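Local coordinates for nucleosome assembly protein (Plasmodium falciparum, PDB 5X7V) that binds histones and, as a nuclear-associated member of the nucleosome assembly protein family, probably acts as a histone chaperone in chromatin assembly, at residues L62-L73 / P153-F161; M85-I96 / L108-F116. All coordinates share one frame; numbering follows the deposited sequence.

Interaction 1 of 2, residues L62-L73 / P153-F161; sequences LSDIVPEDIDIL and PKWSIFEWF
The carboxylate of Asp69, in segment 62-73, secures the 3-10 turn 157-160, part of the long connection between strand 121-126 and helix 172-180 in the NAP domain. Each oxygen has its own donor. OD1 of Asp69 receives the hydroxyl OG of Ser156 at 2.6 Å through its syn lone pair, and OD2 of Asp69 accepts the backbone N of Ile157 at 2.8 Å, met from the syn side but 34° out of the carboxylate plane. Ser156 can reach across because its OG lies trans to its own backbone N (chi1 175°). The edge of the Phe158 ring also meets this carboxylate, the two planes standing 80° apart, while CZ of Phe158 packs on CG2 of Ile72 at 3.5 Å. Upstream, Val66 N donates to Trp155 O at 3.2 Å. The Trp155 indole takes CD2 of Leu62 at its edge, in plane, 3.5 Å from CZ2 of Trp155, and CG2 of Ile65 lies 3.6 Å from its NE1. Val172 of helix 172-180 touches both Trp155 and Ile157. At the exposed end, the extended Lys154 lays its methylenes along the backbone of Asp64 and Ile65. With a hydroxyl and a peptide N-H bound to separate oxygens, the buried Asp69 carboxylate is fixed in rotation, and its negative charge is probably eased by these two donors.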
loop_
_atom_site.group_PDB
_atom_site.type_symbol
_atom_site.label_atom_id
_atom_site.label_comp_id
_atom_site.label_asym_id
_atom_site.label_seq_id
_atom_site.Cartn_x
_atom_site.Cartn_y
_atom_site.Cartn_z
ATOM N N LEU A 62 -6.596 -8.468 15.641
ATOM C CA LEU A 62 -5.924 -9.351 16.575
ATOM C C LEU A 62 -6.596 -9.300 17.911
ATOM O O LEU A 62 -6.215 -10.018 18.825
ATOM C CB LEU A 62 -4.452 -8.980 16.730
ATOM C CG LEU A 62 -3.594 -9.036 15.469
ATOM C CD1 LEU A 62 -2.132 -8.843 15.849
ATOM C CD2 LEU A 62 -3.825 -10.332 14.740
ATOM N N SER A 63 -7.595 -8.439 18.032
ATOM C CA SER A 63 -8.187 -8.161 19.336
ATOM C C SER A 63 -8.891 -9.389 19.924
ATOM O O SER A 63 -8.984 -9.534 21.148
ATOM C CB SER A 63 -9.169 -7.008 19.223
ATOM O OG SER A 63 -10.236 -7.394 18.374
ATOM N N ASP A 64 -9.377 -10.273 19.053
ATOM C CA ASP A 64 -10.145 -11.423 19.511
ATOM C C ASP A 64 -9.331 -12.700 19.417
ATOM O O ASP A 64 -9.744 -13.684 18.807
ATOM C CB ASP A 64 -11.462 -11.547 18.736
ATOM C CG ASP A 64 -12.647 -10.911 19.497
ATOM O OD1 ASP A 64 -12.434 -9.918 20.251
ATOM O OD2 ASP A 64 -13.789 -11.418 19.362
ATOM N N ILE A 65 -8.158 -12.653 20.042
ATOM C CA ILE A 65 -7.312 -13.823 20.259
ATOM C C ILE A 65 -7.546 -14.374 21.665
ATOM O O ILE A 65 -7.967 -13.650 22.570
ATOM C CB ILE A 65 -5.822 -13.486 20.080
ATOM C CG1 ILE A 65 -5.451 -12.286 20.953
ATOM C CG2 ILE A 65 -5.497 -13.237 18.612
ATOM C CD1 ILE A 65 -4.035 -11.865 20.818
ATOM N N VAL A 66 -7.273 -15.659 21.838
ATOM C CA VAL A 66 -7.573 -16.327 23.089
ATOM C C VAL A 66 -6.820 -15.634 24.207
ATOM O O VAL A 66 -5.752 -15.094 23.982
ATOM C CB VAL A 66 -7.209 -17.822 23.020
ATOM C CG1 VAL A 66 -7.935 -18.472 21.845
ATOM C CG2 VAL A 66 -5.720 -18.006 22.886
ATOM N N PRO A 67 -7.392 -15.609 25.415
ATOM C CA PRO A 67 -6.704 -14.903 26.497
ATOM C C PRO A 67 -5.369 -15.551 26.803
ATOM O O PRO A 67 -4.442 -14.908 27.294
ATOM C CB PRO A 67 -7.677 -15.036 27.677
ATOM C CG PRO A 67 -9.010 -15.196 27.020
ATOM C CD PRO A 67 -8.721 -16.079 25.835
ATOM N N GLU A 68 -5.278 -16.833 26.490
ATOM C CA GLU A 68 -4.089 -17.597 26.787
ATOM C C GLU A 68 -2.907 -17.024 26.032
ATOM O O GLU A 68 -1.792 -16.999 26.544
ATOM C CB GLU A 68 -4.301 -19.062 26.440
ATOM C CG GLU A 68 -5.142 -19.788 27.464
ATOM C CD GLU A 68 -6.636 -19.504 27.316
ATOM O OE1 GLU A 68 -7.197 -19.780 26.231
ATOM O OE2 GLU A 68 -7.255 -19.009 28.289
ATOM N N ASP A 69 -3.165 -16.544 24.823
ATOM C CA ASP A 69 -2.123 -15.941 24.020
ATOM C C ASP A 69 -1.328 -14.910 24.796
ATOM O O ASP A 69 -0.118 -14.747 24.567
ATOM C CB ASP A 69 -2.721 -15.288 22.785
ATOM C CG ASP A 69 -2.945 -16.267 21.675
ATOM O OD1 ASP A 69 -2.425 -17.402 21.765
ATOM O OD2 ASP A 69 -3.615 -15.892 20.697
ATOM N N ILE A 70 -2.014 -14.238 25.718
ATOM C CA ILE A 70 -1.462 -13.082 26.400
ATOM C C ILE A 70 -0.421 -13.538 27.381
ATOM O O ILE A 70 0.565 -12.835 27.610
ATOM C CB ILE A 70 -2.545 -12.270 27.133
ATOM C CG1 ILE A 70 -3.632 -11.829 26.164
ATOM C CG2 ILE A 70 -1.958 -11.040 27.791
ATOM C CD1 ILE A 70 -4.682 -10.995 26.824
ATOM N N ASP A 71 -0.631 -14.725 27.941
ATOM C CA ASP A 71 0.286 -15.280 28.949
ATOM C C ASP A 71 1.699 -15.429 28.422
ATOM O O ASP A 71 2.656 -15.108 29.115
ATOM C CB ASP A 71 -0.210 -16.640 29.463
ATOM C CG ASP A 71 -1.242 -16.506 30.565
ATOM O OD1 ASP A 71 -1.065 -15.593 31.411
ATOM O OD2 ASP A 71 -2.222 -17.300 30.578
ATOM N N ILE A 72 1.816 -15.912 27.190
ATOM C CA ILE A 72 3.104 -16.020 26.509
ATOM C C ILE A 72 3.571 -14.649 25.991
ATOM O O ILE A 72 4.675 -14.205 26.296
ATOM C CB ILE A 72 3.033 -17.025 25.329
ATOM C CG1 ILE A 72 2.644 -18.432 25.815
ATOM C CG2 ILE A 72 4.376 -17.103 24.629
ATOM C CD1 ILE A 72 1.205 -18.794 25.635
ATOM N N LEU A 73 2.701 -13.967 25.251
ATOM C CA LEU A 73 3.008 -12.637 24.725
ATOM C C LEU A 73 3.501 -11.660 25.782
ATOM O O LEU A 73 4.274 -10.749 25.471
ATOM C CB LEU A 73 1.790 -12.024 24.015
ATOM C CG LEU A 73 1.391 -12.538 22.617
ATOM C CD1 LEU A 73 0.194 -11.769 22.073
ATOM C CD2 LEU A 73 2.535 -12.512 21.638
ATOM N N PRO A 153 -16.091 -16.150 19.103
ATOM C CA PRO A 153 -15.173 -16.636 18.062
ATOM C C PRO A 153 -13.728 -16.254 18.379
ATOM O O PRO A 153 -13.495 -15.107 18.799
ATOM C CB PRO A 153 -15.660 -15.911 16.788
ATOM C CG PRO A 153 -16.552 -14.702 17.312
ATOM C CD PRO A 153 -16.539 -14.766 18.842
ATOM N N LYS A 154 -12.776 -17.177 18.213
ATOM C CA LYS A 154 -11.360 -16.837 18.423
ATOM C C LYS A 154 -10.351 -17.845 17.859
ATOM O O LYS A 154 -10.673 -19.013 17.595
ATOM C CB LYS A 154 -11.064 -16.623 19.927
ATOM C CG LYS A 154 -11.722 -15.406 20.593
ATOM C CD LYS A 154 -11.356 -15.352 22.051
ATOM C CE LYS A 154 -11.985 -14.130 22.718
ATOM N NZ LYS A 154 -11.654 -14.069 24.184
ATOM N N TRP A 155 -9.119 -17.368 17.699
ATOM C CA TRP A 155 -7.999 -18.157 17.193
ATOM C C TRP A 155 -6.805 -17.821 18.052
ATOM O O TRP A 155 -6.891 -16.904 18.878
ATOM C CB TRP A 155 -7.706 -17.809 15.739
ATOM C CG TRP A 155 -7.312 -16.357 15.591
ATOM C CD1 TRP A 155 -8.043 -15.268 15.982
ATOM C CD2 TRP A 155 -6.100 -15.842 15.033
ATOM N NE1 TRP A 155 -7.366 -14.114 15.694
ATOM C CE2 TRP A 155 -6.167 -14.436 15.110
ATOM C CE3 TRP A 155 -4.961 -16.432 14.474
ATOM C CZ2 TRP A 155 -5.147 -13.608 14.656
ATOM C CZ3 TRP A 155 -3.947 -15.610 14.010
ATOM C CH2 TRP A 155 -4.045 -14.210 14.108
ATOM N N SER A 156 -5.687 -18.513 17.848
ATOM C CA SER A 156 -4.447 -18.159 18.553
ATOM C C SER A 156 -3.412 -17.513 17.626
ATOM O O SER A 156 -3.050 -18.073 16.595
ATOM C CB SER A 156 -3.843 -19.393 19.205
ATOM O OG SER A 156 -2.596 -19.113 19.797
ATOM N N ILE A 157 -2.930 -16.331 17.999
ATOM C CA ILE A 157 -1.906 -15.631 17.224
ATOM C C ILE A 157 -0.717 -16.522 16.862
ATOM O O ILE A 157 -0.117 -16.359 15.810
ATOM C CB ILE A 157 -1.390 -14.393 17.985
ATOM C CG1 ILE A 157 -0.615 -13.466 17.049
ATOM C CG2 ILE A 157 -0.556 -14.797 19.192
ATOM C CD1 ILE A 157 -0.516 -12.030 17.549
ATOM N N PHE A 158 -0.403 -17.484 17.715
ATOM C CA PHE A 158 0.714 -18.368 17.484
ATOM C C PHE A 158 0.407 -19.395 16.420
ATOM O O PHE A 158 1.297 -20.144 16.031
ATOM C CB PHE A 158 1.116 -19.066 18.765
ATOM C CG PHE A 158 1.674 -18.146 19.782
ATOM C CD1 PHE A 158 2.948 -17.645 19.635
ATOM C CD2 PHE A 158 0.932 -17.778 20.892
ATOM C CE1 PHE A 158 3.471 -16.789 20.551
ATOM C CE2 PHE A 158 1.453 -16.931 21.817
ATOM C CZ PHE A 158 2.736 -16.433 21.639
ATOM N N GLU A 159 -0.836 -19.426 15.939
ATOM C CA GLU A 159 -1.169 -20.209 14.745
ATOM C C GLU A 159 -0.555 -19.611 13.485
ATOM O O GLU A 159 -0.566 -20.236 12.422
ATOM C CB GLU A 159 -2.678 -20.316 14.547
ATOM C CG GLU A 159 -3.384 -21.050 15.645
ATOM C CD GLU A 159 -4.795 -21.384 15.264
ATOM O OE1 GLU A 159 -4.951 -22.132 14.266
ATOM O OE2 GLU A 159 -5.734 -20.899 15.943
ATOM N N TRP A 160 -0.042 -18.389 13.608
ATOM C CA TRP A 160 0.585 -17.714 12.493
ATOM C C TRP A 160 1.938 -18.338 12.154
ATOM O O TRP A 160 2.447 -18.165 11.047
ATOM C CB TRP A 160 0.739 -16.220 12.784
ATOM C CG TRP A 160 1.386 -15.519 11.628
ATOM C CD1 TRP A 160 0.866 -15.360 10.378
ATOM C CD2 TRP A 160 2.678 -14.914 11.604
ATOM N NE1 TRP A 160 1.753 -14.694 9.578
ATOM C CE2 TRP A 160 2.875 -14.407 10.307
ATOM C CE3 TRP A 160 3.685 -14.746 12.554
ATOM C CZ2 TRP A 160 4.046 -13.753 9.932
ATOM C CZ3 TRP A 160 4.848 -14.085 12.177
ATOM C CH2 TRP A 160 5.014 -13.597 10.882
ATOM N N PHE A 161 2.509 -19.089 13.094
ATOM C CA PHE A 161 3.790 -19.751 12.862
ATOM C C PHE A 161 3.650 -21.130 12.200
ATOM O O PHE A 161 4.105 -22.150 12.725
ATOM C CB PHE A 161 4.552 -19.856 14.169
ATOM C CG PHE A 161 4.965 -18.528 14.713
ATOM C CD1 PHE A 161 6.166 -17.933 14.299
ATOM C CD2 PHE A 161 4.148 -17.849 15.622
ATOM C CE1 PHE A 161 6.550 -16.693 14.784
ATOM C CE2 PHE A 161 4.526 -16.600 16.113
ATOM C CZ PHE A 161 5.723 -16.021 15.687
#

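Interaction 2 of 2, residues M85-I96 / L108-F116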
loop_
_atom_site.group_PDB
_atom_site.type_symbol
_atom_site.label_atom_id
_atom_site.label_comp_id
_atom_site.label_asym_id
_atom_site.label_seq_id
_atom_site.Cartn_x
_atom_site.Cartn_y
_atom_site.Cartn_z
ATOM N N MET A 85 14.028 -6.927 1.855
ATOM C CA MET A 85 15.255 -7.678 1.620
ATOM C C MET A 85 15.366 -7.973 0.129
ATOM O O MET A 85 16.414 -7.795 -0.499
ATOM C CB MET A 85 15.253 -8.969 2.432
ATOM C CG MET A 85 14.694 -8.813 3.853
ATOM S SD MET A 85 14.365 -10.439 4.577
ATOM C CE MET A 85 13.321 -11.141 3.294
ATOM N N ASP A 86 14.251 -8.449 -0.413
ATOM C CA ASP A 86 14.012 -8.459 -1.841
ATOM C C ASP A 86 13.439 -7.120 -2.247
ATOM O O ASP A 86 12.967 -6.347 -1.411
ATOM C CB ASP A 86 13.048 -9.571 -2.227
ATOM C CG ASP A 86 13.647 -10.939 -2.013
ATOM O OD1 ASP A 86 14.893 -11.014 -1.874
ATOM O OD2 ASP A 86 12.888 -11.939 -1.982
ATOM N N ASN A 87 13.494 -6.854 -3.542
ATOM C CA ASN A 87 12.735 -5.774 -4.144
ATOM C C ASN A 87 11.359 -6.304 -4.589
ATOM O O ASN A 87 10.826 -5.921 -5.628
ATOM C CB ASN A 87 13.517 -5.201 -5.315
ATOM C CG ASN A 87 13.505 -3.720 -5.328
ATOM O OD1 ASN A 87 12.452 -3.097 -5.139
ATOM N ND2 ASN A 87 14.691 -3.122 -5.486
ATOM N N ASN A 88 10.793 -7.188 -3.771
ATOM C CA ASN A 88 9.637 -7.979 -4.155
ATOM C C ASN A 88 8.632 -8.080 -3.034
ATOM O O ASN A 88 7.641 -8.801 -3.137
ATOM C CB ASN A 88 10.094 -9.371 -4.571
ATOM C CG ASN A 88 10.860 -9.354 -5.873
ATOM O OD1 ASN A 88 12.090 -9.332 -5.876
ATOM N ND2 ASN A 88 10.139 -9.439 -6.983
ATOM N N GLY A 89 8.905 -7.352 -1.953
ATOM C CA GLY A 89 8.054 -7.354 -0.781
ATOM C C GLY A 89 8.429 -8.474 0.153
ATOM O O GLY A 89 7.577 -9.114 0.711
ATOM N N SER A 90 9.712 -8.733 0.321
ATOM C CA SER A 90 10.111 -9.833 1.183
ATOM C C SER A 90 10.406 -9.332 2.589
ATOM O O SER A 90 10.857 -8.193 2.743
ATOM C CB SER A 90 11.336 -10.556 0.614
ATOM O OG SER A 90 11.012 -11.334 -0.515
ATOM N N TYR A 91 10.155 -10.176 3.600
ATOM C CA TYR A 91 10.457 -9.830 4.996
ATOM C C TYR A 91 10.573 -11.012 5.973
ATOM O O TYR A 91 10.109 -12.127 5.714
ATOM C CB TYR A 91 9.402 -8.888 5.526
ATOM C CG TYR A 91 8.033 -9.518 5.657
ATOM C CD1 TYR A 91 7.205 -9.670 4.555
ATOM C CD2 TYR A 91 7.553 -9.927 6.893
ATOM C CE1 TYR A 91 5.943 -10.223 4.679
ATOM C CE2 TYR A 91 6.293 -10.480 7.025
ATOM C CZ TYR A 91 5.493 -10.625 5.913
ATOM O OH TYR A 91 4.237 -11.176 6.051
ATOM N N LYS A 92 11.175 -10.719 7.120
ATOM C CA LYS A 92 11.446 -11.699 8.159
ATOM C C LYS A 92 11.078 -11.111 9.532
ATOM O O LYS A 92 11.644 -10.099 9.960
ATOM C CB LYS A 92 12.918 -12.103 8.119
ATOM C CG LYS A 92 13.236 -13.388 8.828
ATOM C CD LYS A 92 14.554 -13.300 9.573
ATOM C CE LYS A 92 15.725 -13.041 8.648
ATOM N NZ LYS A 92 16.175 -14.304 7.936
ATOM N N ILE A 93 10.129 -11.728 10.227
ATOM C CA ILE A 93 9.757 -11.237 11.546
ATOM C C ILE A 93 10.236 -12.204 12.627
ATOM O O ILE A 93 10.123 -13.419 12.484
ATOM C CB ILE A 93 8.253 -11.021 11.663
ATOM C CG1 ILE A 93 7.788 -9.940 10.695
ATOM C CG2 ILE A 93 7.890 -10.587 13.039
ATOM C CD1 ILE A 93 6.298 -9.761 10.695
ATOM N N THR A 94 10.775 -11.640 13.705
ATOM C CA THR A 94 11.488 -12.384 14.726
ATOM C C THR A 94 10.935 -12.057 16.121
ATOM O O THR A 94 10.962 -10.913 16.562
ATOM C CB THR A 94 13.011 -12.071 14.642
ATOM O OG1 THR A 94 13.507 -12.435 13.349
ATOM C CG2 THR A 94 13.808 -12.801 15.713
ATOM N N PHE A 95 10.417 -13.078 16.799
ATOM C CA PHE A 95 9.899 -12.946 18.168
ATOM C C PHE A 95 10.920 -13.481 19.167
ATOM O O PHE A 95 11.303 -14.637 19.089
ATOM C CB PHE A 95 8.576 -13.709 18.341
ATOM C CG PHE A 95 7.412 -13.111 17.592
ATOM C CD1 PHE A 95 7.530 -12.727 16.269
ATOM C CD2 PHE A 95 6.179 -12.977 18.202
ATOM C CE1 PHE A 95 6.462 -12.201 15.600
ATOM C CE2 PHE A 95 5.105 -12.443 17.521
ATOM C CZ PHE A 95 5.252 -12.053 16.225
ATOM N N ILE A 96 11.379 -12.647 20.091
ATOM C CA ILE A 96 12.304 -13.144 21.101
ATOM C C ILE A 96 11.630 -13.107 22.470
ATOM O O ILE A 96 11.162 -12.057 22.911
ATOM C CB ILE A 96 13.635 -12.342 21.148
ATOM C CG1 ILE A 96 14.157 -12.064 19.734
ATOM C CG2 ILE A 96 14.676 -13.111 21.919
ATOM C CD1 ILE A 96 15.449 -11.343 19.700
ATOM N N LEU A 108 12.970 -19.920 22.379
ATOM C CA LEU A 108 12.495 -18.631 22.853
ATOM C C LEU A 108 12.571 -17.618 21.742
ATOM O O LEU A 108 12.051 -16.506 21.868
ATOM C CB LEU A 108 13.303 -18.159 24.059
ATOM C CG LEU A 108 13.135 -19.020 25.303
ATOM C CD1 LEU A 108 14.029 -18.528 26.416
ATOM C CD2 LEU A 108 11.702 -19.022 25.731
ATOM N N THR A 109 13.241 -18.014 20.656
ATOM C CA THR A 109 13.304 -17.219 19.440
ATOM C C THR A 109 12.462 -17.880 18.363
ATOM O O THR A 109 12.747 -18.997 17.954
ATOM C CB THR A 109 14.749 -17.050 18.933
ATOM O OG1 THR A 109 15.534 -16.369 19.917
ATOM C CG2 THR A 109 14.778 -16.252 17.628
ATOM N N LEU A 110 11.414 -17.195 17.922
ATOM C CA LEU A 110 10.590 -17.659 16.819
ATOM C C LEU A 110 10.860 -16.811 15.576
ATOM O O LEU A 110 10.835 -15.582 15.654
ATOM C CB LEU A 110 9.120 -17.571 17.188
ATOM C CG LEU A 110 8.730 -18.208 18.501
ATOM C CD1 LEU A 110 7.283 -17.923 18.776
ATOM C CD2 LEU A 110 8.961 -19.674 18.374
ATOM N N VAL A 111 11.120 -17.442 14.437
ATOM C CA VAL A 111 11.276 -16.669 13.207
ATOM C C VAL A 111 10.297 -17.127 12.139
ATOM O O VAL A 111 9.919 -18.286 12.069
ATOM C CB VAL A 111 12.721 -16.743 12.629
ATOM C CG1 VAL A 111 13.713 -16.069 13.559
ATOM C CG2 VAL A 111 13.121 -18.185 12.383
ATOM N N LYS A 112 9.859 -16.191 11.321
ATOM C CA LYS A 112 9.158 -16.543 10.100
ATOM C C LYS A 112 9.629 -15.637 8.975
ATOM O O LYS A 112 9.486 -14.419 9.041
ATOM C CB LYS A 112 7.653 -16.451 10.278
ATOM C CG LYS A 112 6.893 -17.029 9.125
ATOM C CD LYS A 112 5.414 -16.948 9.396
ATOM C CE LYS A 112 4.653 -17.619 8.280
ATOM N NZ LYS A 112 3.223 -17.801 8.593
ATOM N N HIS A 113 10.214 -16.255 7.959
ATOM C CA HIS A 113 10.802 -15.568 6.826
ATOM C C HIS A 113 9.917 -15.853 5.610
ATOM O O HIS A 113 9.609 -17.000 5.305
ATOM C CB HIS A 113 12.255 -16.036 6.646
ATOM C CG HIS A 113 12.965 -15.437 5.476
ATOM N ND1 HIS A 113 14.298 -15.678 5.214
ATOM C CD2 HIS A 113 12.528 -14.623 4.486
ATOM C CE1 HIS A 113 14.651 -15.033 4.116
ATOM N NE2 HIS A 113 13.593 -14.388 3.653
ATOM N N VAL A 114 9.505 -14.792 4.928
ATOM C CA VAL A 114 8.492 -14.868 3.878
ATOM C C VAL A 114 8.928 -14.253 2.545
ATOM O O VAL A 114 9.544 -13.181 2.533
ATOM C CB VAL A 114 7.209 -14.153 4.356
ATOM C CG1 VAL A 114 6.180 -14.091 3.260
ATOM C CG2 VAL A 114 6.673 -14.833 5.604
ATOM N N THR A 115 8.606 -14.906 1.428
ATOM C CA THR A 115 8.757 -14.245 0.132
ATOM C C THR A 115 7.452 -14.234 -0.623
ATOM O O THR A 115 6.449 -14.739 -0.139
ATOM C CB THR A 115 9.818 -14.909 -0.769
ATOM O OG1 THR A 115 9.419 -16.247 -1.079
ATOM C CG2 THR A 115 11.171 -14.919 -0.076
ATOM N N PHE A 116 7.491 -13.633 -1.812
ATOM C CA PHE A 116 6.380 -13.621 -2.777
ATOM C C PHE A 116 6.906 -13.914 -4.190
ATOM O O PHE A 116 8.043 -13.534 -4.533
ATOM C CB PHE A 116 5.637 -12.273 -2.762
ATOM C CG PHE A 116 5.088 -11.900 -1.418
ATOM C CD1 PHE A 116 3.781 -12.197 -1.085
ATOM C CD2 PHE A 116 5.884 -11.273 -0.473
ATOM C CE1 PHE A 116 3.273 -11.863 0.176
ATOM C CE2 PHE A 116 5.380 -10.950 0.788
ATOM C CZ PHE A 116 4.082 -11.236 1.109
#
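Tyr91 and Val114 point the same way from neighbouring strands, CB of Val114 resting over one face of the tyrosine ring, towards its rim, and CG1 of Val114 standing 4.1 Å from CE1 of Tyr91. Phe116 lies beyond, at the edge of the Tyr91 ring, in a position that is doubtful. Further along, CB of Phe95 meets CB of Leu110 at 4.1 Å. On the opposite face of the sheet, CG of Lys92 packs on CB of His113 at 3.6 Å; this lysine carbon reaches over because it lies trans to the backbone N (chi1 -162°). The sulfur of Met85 sits obliquely to the imidazole of His113, SD 4.7 Å from the ring centroid. Thr94 and Val111 lie side by side on this surface, OG1 of Thr94 being 3.6 Å from CG1 of Val111. The backbone that carries most of these side chains is an antiparallel hairpin of strands 91-97 and 109-116, the two central strands of the four-stranded sheet in the alpha/beta domain that NAP proteins share. Its hydrogen-bonded pairs, Tyr91 with Val114, Ile93 with Lys112 and Phe95 with Leu110, each exchange two backbone bonds; Val114 N reaches Tyr91 O at 2.8 Å with an N-H...O angle of 162°. In the next shell, Ile176 of helix 172-180 packs against Ile93, and Glu174 and Arg177 of that helix touch Tyr91. Lys112 carries its ammonium group to the carbonyl oxygens of Trp160 and Thr162, with a cation-pi contact to the Trp160 ring, while ND1 of His113 is bonded to Glu125 on strand 121-126.

Overall arrangement
Interaction 1 is the more buried of the two although its centre lies about 16 Å from that of the chain, against about 7 Å for the centre of interaction 2, which is only partly buried because one surface of its sheet is more open. The first joins a helix to a distant connection largely through side chains, with specific polar bonds to one carboxylate; the second joins sequence neighbours through a regular backbone ladder. Their centres are about 20 Å apart, yet they touch: Phe161, at the end of 153-161, packs edge-to-face on Phe95 and against Leu110, and Trp160 rests on Ile93. Helix 172-180 contacts both, and Phe97 of strand 91-97 touches Ile72 and Phe158 of interaction 1.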